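Local coordinates for protein NADH kinase POS5, mitochondrial (PDB 3AFO) that phosphorylates both NADH and NAD+ at the expense of ATP, with a twofold preference for NADH, and is a key source of the cellular reductant NADPH, at residues S20-V25 with Q33-Q38; M59-T64 with F156-H161; A198-F203 with S302-P307. One frame throughout, in Å; residues are numbered along the deposited sequence. Where two conformers were deposited one is given.

Interaction 1 (S20-V25 with Q33-Q38)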
loop_
_atom_site.group_PDB
_atom_site.type_symbol
_atom_site.label_atom_id
_atom_site.label_comp_id
_atom_site.label_asym_id
_atom_site.label_seq_id
_atom_site.Cartn_x
_atom_site.Cartn_y
_atom_site.Cartn_z
ATOM N N SER A 20 8.064 24.316 39.177
ATOM C CA SER A 20 7.219 23.473 40.008
ATOM C C SER A 20 6.693 22.324 39.154
ATOM O O SER A 20 5.809 22.522 38.314
ATOM C CB SER A 20 6.053 24.280 40.590
ATOM O OG SER A 20 5.250 24.860 39.575
ATOM N N SER A 21 7.250 21.130 39.349
ATOM C CA SER A 21 6.737 19.947 38.667
ATOM C C SER A 21 5.333 19.655 39.194
ATOM O O SER A 21 5.119 19.565 40.405
ATOM C CB SER A 21 7.658 18.742 38.868
ATOM O OG SER A 21 7.849 18.463 40.246
ATOM N N ALA A 22 4.377 19.541 38.279
ATOM C CA ALA A 22 2.994 19.277 38.641
ATOM C C ALA A 22 2.785 17.812 38.994
ATOM O O ALA A 22 3.691 16.992 38.857
ATOM C CB ALA A 22 2.077 19.691 37.515
ATOM N N ASP A 23 1.589 17.499 39.469
ATOM C CA ASP A 23 1.195 16.122 39.704
ATOM C C ASP A 23 0.267 15.640 38.597
ATOM O O ASP A 23 -0.502 16.429 38.034
ATOM C CB ASP A 23 0.517 15.979 41.069
ATOM C CG ASP A 23 1.463 15.457 42.130
ATOM O OD1 ASP A 23 1.870 14.273 42.031
ATOM O OD2 ASP A 23 1.797 16.227 43.057
ATOM N N PHE A 24 0.351 14.347 38.294
ATOM C CA PHE A 24 -0.485 13.733 37.268
ATOM C C PHE A 24 -1.242 12.520 37.795
ATOM O O PHE A 24 -0.797 11.378 37.653
ATOM C CB PHE A 24 0.339 13.381 36.029
ATOM C CG PHE A 24 0.800 14.579 35.253
ATOM C CD1 PHE A 24 -0.081 15.273 34.430
ATOM C CD2 PHE A 24 2.117 15.013 35.339
ATOM C CE1 PHE A 24 0.342 16.383 33.707
ATOM C CE2 PHE A 24 2.552 16.125 34.620
ATOM C CZ PHE A 24 1.659 16.812 33.799
ATOM N N VAL A 25 -2.393 12.791 38.400
ATOM C CA VAL A 25 -3.257 11.763 38.981
ATOM C C VAL A 25 -4.042 11.063 37.863
ATOM O O VAL A 25 -4.556 11.717 36.946
ATOM C CB VAL A 25 -4.228 12.383 40.025
ATOM C CG1 VAL A 25 -5.054 11.306 40.731
ATOM C CG2 VAL A 25 -3.462 13.224 41.043
ATOM N N GLN A 33 -4.509 12.049 32.150
ATOM C CA GLN A 33 -4.051 12.331 33.505
ATOM C C GLN A 33 -4.479 13.734 33.928
ATOM O O GLN A 33 -4.325 14.691 33.173
ATOM C CB GLN A 33 -2.527 12.200 33.595
ATOM C CG GLN A 33 -2.015 10.770 33.689
ATOM C CD GLN A 33 -2.262 9.968 32.429
ATOM O OE1 GLN A 33 -1.916 10.396 31.327
ATOM N NE2 GLN A 33 -2.877 8.804 32.585
ATOM N N SER A 34 -5.023 13.843 35.134
ATOM C CA SER A 34 -5.358 15.133 35.730
ATOM C C SER A 34 -4.098 15.932 36.037
ATOM O O SER A 34 -3.166 15.418 36.658
ATOM C CB SER A 34 -6.157 14.910 37.010
ATOM O OG SER A 34 -7.321 14.164 36.714
ATOM N N LEU A 35 -4.062 17.181 35.577
ATOM C CA LEU A 35 -2.959 18.083 35.880
ATOM C C LEU A 35 -3.284 18.893 37.149
ATOM O O LEU A 35 -4.117 19.795 37.128
ATOM C CB LEU A 35 -2.678 19.007 34.685
ATOM C CG LEU A 35 -1.659 20.154 34.805
ATOM C CD1 LEU A 35 -0.286 19.661 35.167
ATOM C CD2 LEU A 35 -1.591 20.957 33.522
ATOM N N ILE A 36 -2.636 18.541 38.252
ATOM C CA ILE A 36 -2.888 19.198 39.535
ATOM C C ILE A 36 -1.586 19.818 40.019
ATOM O O ILE A 36 -0.584 19.124 40.213
ATOM C CB ILE A 36 -3.530 18.224 40.580
ATOM C CG1 ILE A 36 -4.868 17.695 40.045
ATOM C CG2 ILE A 36 -3.767 18.930 41.933
ATOM C CD1 ILE A 36 -5.394 16.458 40.738
ATOM N N TRP A 37 -1.605 21.136 40.167
ATOM C CA TRP A 37 -0.429 21.888 40.563
ATOM C C TRP A 37 -0.174 21.724 42.061
ATOM O O TRP A 37 -1.030 22.068 42.878
ATOM C CB TRP A 37 -0.604 23.366 40.192
ATOM C CG TRP A 37 -0.819 23.577 38.710
ATOM C CD1 TRP A 37 -2.002 23.834 38.075
ATOM C CD2 TRP A 37 0.181 23.526 37.687
ATOM N NE1 TRP A 37 -1.801 23.949 36.716
ATOM C CE2 TRP A 37 -0.468 23.770 36.454
ATOM C CE3 TRP A 37 1.566 23.308 37.693
ATOM C CZ2 TRP A 37 0.221 23.796 35.241
ATOM C CZ3 TRP A 37 2.247 23.335 36.489
ATOM C CH2 TRP A 37 1.577 23.577 35.279
ATOM N N GLN A 38 0.984 21.170 42.417
ATOM C CA GLN A 38 1.365 21.085 43.833
ATOM C C GLN A 38 1.729 22.476 44.368
ATOM O O GLN A 38 1.138 22.931 45.347
ATOM C CB GLN A 38 2.475 20.061 44.086
ATOM C CG GLN A 38 2.597 19.709 45.577
ATOM C CD GLN A 38 3.614 18.625 45.873
ATOM O OE1 GLN A 38 4.795 18.737 45.523
ATOM N NE2 GLN A 38 3.166 17.574 46.546
HETATM O O HOH W 1 3.353 21.415 40.777
#

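Interaction 2 (M59-T64 with F156-H161)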
loop_
_atom_site.group_PDB
_atom_site.type_symbol
_atom_site.label_atom_id
_atom_site.label_comp_id
_atom_site.label_asym_id
_atom_site.label_seq_id
_atom_site.Cartn_x
_atom_site.Cartn_y
_atom_site.Cartn_z
ATOM N N MET A 59 0.147 36.335 20.824
ATOM C CA MET A 59 1.068 36.369 21.962
ATOM C C MET A 59 0.841 37.621 22.822
ATOM O O MET A 59 0.716 37.533 24.043
ATOM C CB MET A 59 2.516 36.308 21.490
ATOM C CG MET A 59 3.529 36.320 22.624
ATOM S SD MET A 59 5.207 36.227 22.023
ATOM C CE MET A 59 5.421 34.446 22.124
ATOM N N VAL A 60 0.773 38.776 22.171
ATOM C CA VAL A 60 0.524 40.037 22.867
ATOM C C VAL A 60 -0.819 39.995 23.595
ATOM O O VAL A 60 -0.916 40.386 24.764
ATOM C CB VAL A 60 0.629 41.236 21.892
ATOM C CG1 VAL A 60 0.210 42.550 22.559
ATOM C CG2 VAL A 60 2.044 41.340 21.370
ATOM N N GLU A 61 -1.846 39.484 22.916
ATOM C CA GLU A 61 -3.184 39.367 23.492
ATOM C C GLU A 61 -3.221 38.378 24.665
ATOM O O GLU A 61 -3.923 38.602 25.665
ATOM C CB GLU A 61 -4.181 38.970 22.396
ATOM C CG GLU A 61 -5.641 38.957 22.812
ATOM C CD GLU A 61 -6.571 38.469 21.695
ATOM O OE1 GLU A 61 -6.181 38.516 20.508
ATOM O OE2 GLU A 61 -7.700 38.035 22.010
ATOM N N PHE A 62 -2.466 37.288 24.555
ATOM C CA PHE A 62 -2.449 36.303 25.620
ATOM C C PHE A 62 -1.742 36.844 26.867
ATOM O O PHE A 62 -2.248 36.713 27.975
ATOM C CB PHE A 62 -1.799 34.997 25.147
ATOM C CG PHE A 62 -1.911 33.882 26.133
ATOM C CD1 PHE A 62 -3.156 33.402 26.517
ATOM C CD2 PHE A 62 -0.771 33.296 26.670
ATOM C CE1 PHE A 62 -3.270 32.343 27.446
ATOM C CE2 PHE A 62 -0.877 32.248 27.587
ATOM C CZ PHE A 62 -2.129 31.778 27.977
ATOM N N ILE A 63 -0.580 37.453 26.660
ATOM C CA ILE A 63 0.226 38.048 27.726
ATOM C C ILE A 63 -0.525 39.180 28.442
ATOM O O ILE A 63 -0.454 39.299 29.672
ATOM C CB ILE A 63 1.570 38.560 27.167
ATOM C CG1 ILE A 63 2.426 37.377 26.693
ATOM C CG2 ILE A 63 2.323 39.399 28.217
ATOM C CD1 ILE A 63 3.666 37.760 25.915
ATOM N N THR A 64 -1.234 39.999 27.662
ATOM C CA THR A 64 -2.115 41.050 28.195
ATOM C C THR A 64 -3.160 40.441 29.139
ATOM O O THR A 64 -3.323 40.900 30.278
ATOM C CB THR A 64 -2.748 41.896 27.048
ATOM O OG1 THR A 64 -1.708 42.575 26.335
ATOM C CG2 THR A 64 -3.746 42.949 27.571
ATOM N N PHE A 156 -6.579 23.198 20.726
ATOM C CA PHE A 156 -7.394 24.379 21.040
ATOM C C PHE A 156 -7.275 25.491 20.024
ATOM O O PHE A 156 -6.181 25.825 19.565
ATOM C CB PHE A 156 -7.024 24.953 22.420
ATOM C CG PHE A 156 -7.148 23.963 23.537
ATOM C CD1 PHE A 156 -8.393 23.641 24.051
ATOM C CD2 PHE A 156 -6.018 23.328 24.048
ATOM C CE1 PHE A 156 -8.518 22.699 25.071
ATOM C CE2 PHE A 156 -6.135 22.388 25.059
ATOM C CZ PHE A 156 -7.386 22.082 25.575
ATOM N N ASP A 157 -8.421 26.076 19.704
ATOM C CA ASP A 157 -8.490 27.331 18.975
ATOM C C ASP A 157 -8.031 28.416 19.940
ATOM O O ASP A 157 -8.450 28.421 21.086
ATOM C CB ASP A 157 -9.950 27.588 18.589
ATOM C CG ASP A 157 -10.107 28.684 17.549
ATOM O OD1 ASP A 157 -9.400 29.721 17.615
ATOM O OD2 ASP A 157 -10.972 28.511 16.661
ATOM N N PHE A 158 -7.196 29.342 19.475
ATOM C CA PHE A 158 -6.739 30.449 20.332
ATOM C C PHE A 158 -7.878 31.296 20.918
ATOM O O PHE A 158 -7.713 31.896 21.983
ATOM C CB PHE A 158 -5.705 31.346 19.633
ATOM C CG PHE A 158 -5.273 32.538 20.476
ATOM C CD1 PHE A 158 -4.414 32.365 21.559
ATOM C CD2 PHE A 158 -5.762 33.820 20.204
ATOM C CE1 PHE A 158 -4.025 33.459 22.356
ATOM C CE2 PHE A 158 -5.389 34.914 20.996
ATOM C CZ PHE A 158 -4.516 34.729 22.078
ATOM N N LYS A 159 -9.007 31.341 20.206
ATOM C CA LYS A 159 -10.221 32.024 20.662
ATOM C C LYS A 159 -10.651 31.570 22.048
ATOM O O LYS A 159 -11.201 32.357 22.822
ATOM C CB LYS A 159 -11.379 31.787 19.684
ATOM C CG LYS A 159 -11.609 32.900 18.670
ATOM C CD LYS A 159 -10.640 32.833 17.504
ATOM C CE LYS A 159 -11.199 33.576 16.299
ATOM N NZ LYS A 159 -10.225 33.636 15.163
ATOM N N GLU A 160 -10.395 30.297 22.353
ATOM C CA GLU A 160 -10.817 29.690 23.617
ATOM C C GLU A 160 -9.833 29.960 24.765
ATOM O O GLU A 160 -9.984 29.382 25.835
ATOM C CB GLU A 160 -10.977 28.164 23.488
ATOM C CG GLU A 160 -11.371 27.597 22.114
ATOM C CD GLU A 160 -11.460 26.063 22.136
ATOM O OE1 GLU A 160 -12.154 25.521 23.029
ATOM O OE2 GLU A 160 -10.838 25.400 21.277
ATOM N N HIS A 161 -8.829 30.813 24.549
ATOM C CA HIS A 161 -7.677 30.889 25.474
ATOM C C HIS A 161 -7.981 31.247 26.937
ATOM O O HIS A 161 -7.351 30.689 27.838
ATOM C CB HIS A 161 -6.544 31.763 24.915
ATOM C CG HIS A 161 -6.833 33.235 24.935
ATOM N ND1 HIS A 161 -7.391 33.900 23.863
ATOM C CD2 HIS A 161 -6.609 34.174 25.887
ATOM C CE1 HIS A 161 -7.514 35.183 24.160
ATOM N NE2 HIS A 161 -7.052 35.374 25.385
#

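Interaction 3 (A198-F203 with S302-P307). With NAI (1,4-dihydronicotinamide adenine dinucleotide), chain C.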
loop_
_atom_site.group_PDB
_atom_site.type_symbol
_atom_site.label_atom_id
_atom_site.label_comp_id
_atom_site.label_asym_id
_atom_site.label_seq_id
_atom_site.Cartn_x
_atom_site.Cartn_y
_atom_site.Cartn_z
ATOM N N ALA A 198 13.155 13.173 20.502
ATOM C CA ALA A 198 12.137 13.265 19.454
ATOM C C ALA A 198 10.737 13.043 19.986
ATOM O O ALA A 198 10.472 12.064 20.684
ATOM C CB ALA A 198 12.432 12.275 18.318
ATOM N N MET A 199 9.833 13.946 19.617
ATOM C CA MET A 199 8.419 13.791 19.922
ATOM C C MET A 199 7.683 13.091 18.766
ATOM O O MET A 199 6.753 12.310 18.993
ATOM C CB MET A 199 7.825 15.176 20.178
ATOM C CG MET A 199 6.353 15.240 20.312
ATOM S SD MET A 199 5.896 16.883 20.901
ATOM C CE MET A 199 4.158 16.588 21.134
ATOM N N ASN A 200 8.107 13.403 17.545
ATOM C CA ASN A 200 7.540 12.854 16.314
ATOM C C ASN A 200 8.368 11.694 15.799
ATOM O O ASN A 200 7.913 10.537 15.758
ATOM C CB ASN A 200 7.537 13.926 15.222
ATOM C CG ASN A 200 6.167 14.476 14.907
ATOM O OD1 ASN A 200 6.028 15.225 13.933
ATOM N ND2 ASN A 200 5.156 14.126 15.695
ATOM N N ASP A 201 9.578 12.017 15.365
ATOM C CA ASP A 201 10.373 11.055 14.640
ATOM C C ASP A 201 11.847 11.362 14.533
ATOM O O ASP A 201 12.301 12.487 14.778
ATOM C CB ASP A 201 9.791 10.851 13.230
ATOM C CG ASP A 201 9.439 12.158 12.533
ATOM O OD1 ASP A 201 10.139 13.188 12.726
ATOM O OD2 ASP A 201 8.451 12.142 11.764
ATOM N N ILE A 202 12.582 10.326 14.144
ATOM C CA ILE A 202 13.970 10.412 13.768
ATOM C C ILE A 202 14.045 9.809 12.377
ATOM O O ILE A 202 13.562 8.682 12.158
ATOM C CB ILE A 202 14.851 9.612 14.744
ATOM C CG1 ILE A 202 14.754 10.244 16.141
ATOM C CG2 ILE A 202 16.323 9.550 14.237
ATOM C CD1 ILE A 202 14.727 9.242 17.294
ATOM N N PHE A 203 14.627 10.535 11.429
ATOM C CA PHE A 203 14.738 9.973 10.075
ATOM C C PHE A 203 16.028 10.250 9.343
ATOM O O PHE A 203 16.716 11.233 9.615
ATOM C CB PHE A 203 13.499 10.270 9.190
ATOM C CG PHE A 203 13.229 11.731 8.942
ATOM C CD1 PHE A 203 13.788 12.385 7.847
ATOM C CD2 PHE A 203 12.361 12.432 9.756
ATOM C CE1 PHE A 203 13.506 13.734 7.606
ATOM C CE2 PHE A 203 12.073 13.788 9.508
ATOM C CZ PHE A 203 12.647 14.430 8.441
ATOM N N SER A 302 17.560 13.900 10.414
ATOM C CA SER A 302 16.651 14.874 10.992
ATOM C C SER A 302 15.920 14.322 12.203
ATOM O O SER A 302 15.631 13.124 12.281
ATOM C CB SER A 302 15.641 15.365 9.948
ATOM O OG SER A 302 16.311 15.831 8.787
ATOM N N VAL A 303 15.626 15.210 13.150
ATOM C CA VAL A 303 14.943 14.841 14.380
ATOM C C VAL A 303 13.794 15.837 14.519
ATOM O O VAL A 303 14.019 17.058 14.573
ATOM C CB VAL A 303 15.874 14.936 15.617
ATOM C CG1 VAL A 303 15.077 14.724 16.903
ATOM C CG2 VAL A 303 17.038 13.948 15.533
ATOM N N ASP A 304 12.566 15.323 14.548
ATOM C CA ASP A 304 11.348 16.163 14.477
ATOM C C ASP A 304 11.397 17.195 13.342
ATOM O O ASP A 304 10.896 18.309 13.481
ATOM C CB ASP A 304 11.063 16.824 15.831
ATOM C CG ASP A 304 10.691 15.816 16.892
ATOM O OD1 ASP A 304 10.309 14.691 16.505
ATOM O OD2 ASP A 304 10.772 16.127 18.105
ATOM N N GLY A 305 11.989 16.810 12.213
ATOM C CA GLY A 305 12.023 17.680 11.037
ATOM C C GLY A 305 13.221 18.616 10.956
ATOM O O GLY A 305 13.518 19.146 9.883
ATOM N N ILE A 306 13.921 18.783 12.075
ATOM C CA ILE A 306 15.094 19.659 12.164
ATOM C C ILE A 306 16.356 18.941 11.693
ATOM O O ILE A 306 16.771 17.967 12.312
ATOM C CB ILE A 306 15.273 20.212 13.614
ATOM C CG1 ILE A 306 14.040 21.031 14.021
ATOM C CG2 ILE A 306 16.542 21.083 13.738
ATOM C CD1 ILE A 306 13.762 22.243 13.096
ATOM N N PRO A 307 16.957 19.411 10.578
ATOM C CA PRO A 307 18.195 18.802 10.080
ATOM C C PRO A 307 19.267 18.912 11.144
ATOM O O PRO A 307 19.449 19.987 11.717
ATOM C CB PRO A 307 18.551 19.669 8.871
ATOM C CG PRO A 307 17.225 20.245 8.429
ATOM C CD PRO A 307 16.503 20.512 9.704
HETATM P PA NAI C . 6.694 21.005 8.327
HETATM O O1A NAI C . 5.733 22.156 8.371
HETATM O O2A NAI C . 7.728 21.022 7.078
HETATM O O5B NAI C . 5.966 19.629 8.174
HETATM C C5B NAI C . 4.896 19.423 8.962
HETATM C C4B NAI C . 3.748 18.996 8.121
HETATM O O4B NAI C . 3.438 17.737 8.777
HETATM C C3B NAI C . 2.712 20.023 8.567
HETATM O O3B NAI C . 1.586 19.972 7.689
HETATM C C2B NAI C . 2.358 19.487 9.955
HETATM O O2B NAI C . 1.048 19.870 10.355
HETATM C C1B NAI C . 2.370 17.977 9.723
HETATM N N9A NAI C . 2.677 17.239 10.980
HETATM C C8A NAI C . 3.765 17.358 11.750
HETATM N N7A NAI C . 3.656 16.520 12.794
HETATM C C5A NAI C . 2.509 15.851 12.671
HETATM C C6A NAI C . 1.862 14.864 13.419
HETATM N N6A NAI C . 2.389 14.354 14.551
HETATM N N1A NAI C . 0.668 14.419 12.981
HETATM C C2A NAI C . 0.106 14.885 11.875
HETATM N N3A NAI C . 0.695 15.819 11.144
HETATM C C4A NAI C . 1.886 16.319 11.519
HETATM O O3 NAI C . 7.683 20.924 9.658
HETATM P PN NAI C . 7.125 20.910 11.165
HETATM O O1N NAI C . 5.721 21.434 11.198
HETATM O O2N NAI C . 8.230 21.477 11.966
HETATM O O5D NAI C . 6.989 19.331 11.565
HETATM C C5D NAI C . 8.102 18.460 11.454
HETATM C C4D NAI C . 7.640 17.117 10.910
HETATM O O4D NAI C . 7.518 17.269 9.477
HETATM C C3D NAI C . 8.691 16.025 11.030
HETATM O O3D NAI C . 8.671 15.436 12.338
HETATM C C2D NAI C . 8.210 15.028 9.951
HETATM O O2D NAI C . 7.407 14.005 10.559
HETATM C C1D NAI C . 7.315 15.919 9.041
HETATM N N1N NAI C . 7.783 15.757 7.655
HETATM C C2N NAI C . 6.904 15.168 6.752
HETATM C C3N NAI C . 7.273 14.956 5.434
HETATM C C7N NAI C . 6.239 14.310 4.477
HETATM O O7N NAI C . 6.474 14.124 3.285
HETATM N N7N NAI C . 5.089 13.987 5.035
HETATM C C4N NAI C . 8.551 15.346 5.013
HETATM C C5N NAI C . 9.458 15.942 5.915
HETATM C C6N NAI C . 9.089 16.147 7.245
#

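Interaction 1 (S20-V25 with Q33-Q38)
Leu35 pushes its CD1 between Ala22 and Phe24, and the hairpin formed by strands 23-25 and 33-36 is packed most closely there. CD1 lies 3.3 Å from Ala22 CB, tighter than an ordinary carbon contact, and 3.6 Å from Phe24 CE1. With CG of Leu35 opposite the backbone N (chi1 173°), the leucine extends in the same direction as the phenylalanine beside it. The same CD1 sits over the rim of one face of the Trp37 indole, while Trp37 CE3 closes on the Ala22 methyl at 3.7 Å. Beyond the hairpin, Phe24 stacks on Tyr355, and Trp37 NE1 bonds to Val168 O. Were the phenyl group of Phe24 cut back to an alanine, Leu35 CD1 would probably lose a neighbour and Tyr355 its stacking partner.

The other face, carrying Asp23, Val25, Ser34 and Ile36, is looser and more open to solvent, Val25 being exposed. Val25 CG2 meets Ile36 CD1 at 3.8 Å, and the Asp23 carboxylate stays 4.0 Å from Gln38 NE2 when measured from OD2, the two flat groups turned 81° apart. At this end a water receives Gln38 N-H and donates to Ser21 O, bridging the two segments beyond the paired strands.

Backbone bonds of the antiparallel ladder join the two strands: Asp23 N to Ile36 O at 2.8 Å, Ile36 N to Asp23 O, and Ser34 N to Val25 O, with a weak fourth from Val25 N to Ser34 O. The chemistry thus divides its labour, the backbone fixing the register while the apolar cluster around Leu35 packs one face closely.

Interaction 2 (M59-T64 with F156-H161)
Phe158 O is gripped twice by His161, once by the backbone N at 3.0 Å and once by the ring ND1 at 2.8 Å, and this double hold sets the histidine that Phe62 and Glu61 meet from helix 53-69. The carbonyl oxygen lies in the plane of the imidazole, and ND1 approaches it nearly head-on, with a C=O...N angle of 163°. His161 can bend back in this way because its CG stands between the backbone N and the carbonyl carbon (chi1 73°). Its ring then passes over the rim of one face of the Phe158 ring.

Phe62 answers from the helix. Its CD1 comes 3.6 Å from His161 CD2, which lies at the edge of the phenyl ring and in its plane; the two side chains pass antiparallel, their rings inclined at 79°. Phe158, in turn, offers its edge to the helix: CE1 touches Phe62 CB at 3.9 Å, and CE2 lies 3.7 Å from Glu61 OE1. The other carboxylate oxygen, Glu61 OE2, faces the edge of the imidazole at CE1, 3.6 Å away.

This is a meeting of two helical elements on one side of the parallel sheet of the N-terminal domain. Phe62 rests on Ile46 of strand 43-48, and His161, at the start of helix 161-169, on Phe145 of strand 142-146. An Asx turn, in which Asp157 OD1 accepts from Lys159 N, shapes the approach to that helix.

Across the interface the chemistry is thus of ring edges and C-H groups, and the charge of the exposed glutamate probably suits the slightly positive rims of the two rings; that carboxylate might also favour a protonated His161, though the geometry does not settle its charge.

Interaction 3 (A198-F203 with S302-P307)
Asp304 presents its carboxylate to three consecutive backbone N-H groups of the bend at Met199, Asn200 and Asp201. OD2 takes Met199 N on its syn lone pair at 2.8 Å, whereas OD1 accepts two donors: Asp201 N nearly along the C-O direction and, at 2.8 Å, Asn200 N from above the carboxylate plane. In return, Asp304 N bonds to Asp201 O at 2.9 Å.

In Asp201, CG sits between the N and the carbonyl carbon (chi1 46°), which turns its carboxylate to the nicotinamide ribose of NADH. There OD1 lies 2.7 Å from O3D, and OD2 makes an unusually short approach to O2D. Asn200 and Asp201 form the Asn-Asp pair of the NE/D motif of NAD kinases, their main chain held by the carboxylate of Asp304, which sits in the type I' turn joining strands 299-303 and 306-311. Gly305, within that turn, has backbone angles that call for glycine, and a CB there would also clash with NADH C5D.

Farther along the antiparallel pair, Phe203 adopts a chi1 of 61° that swings its ring across to Ser302, whose CB rests over one face, 3.5 Å from CZ. The ring also meets Tyr243 edge-to-face and packs on Arg206 of the second subunit. Toward the sheet's other side, Ala198 CB touches Val303 CG1 at 3.9 Å.

The three contacts lie in series along the chain and touch nowhere, their centres 23 to 28 Å apart. Interactions 1 and 3 both pair antiparallel strands, but in separate sheets: the first is a local hairpin, partly buried, with one face apolar and the other tending toward solvent; the third unites strands distant in sequence and lies nearest the centre of the chain, where it lines the dinucleotide pocket. Interaction 2 is also largely buried, yet it joins helical elements beside the parallel sheet through aromatic edges. Polar bonding across the contact follows position: main-chain pairing in 20-25 with 33-38, none between 59-64 and 156-161, and, in 198-203 with 302-307, main-chain pairing together with a carboxylate that receives main-chain donors.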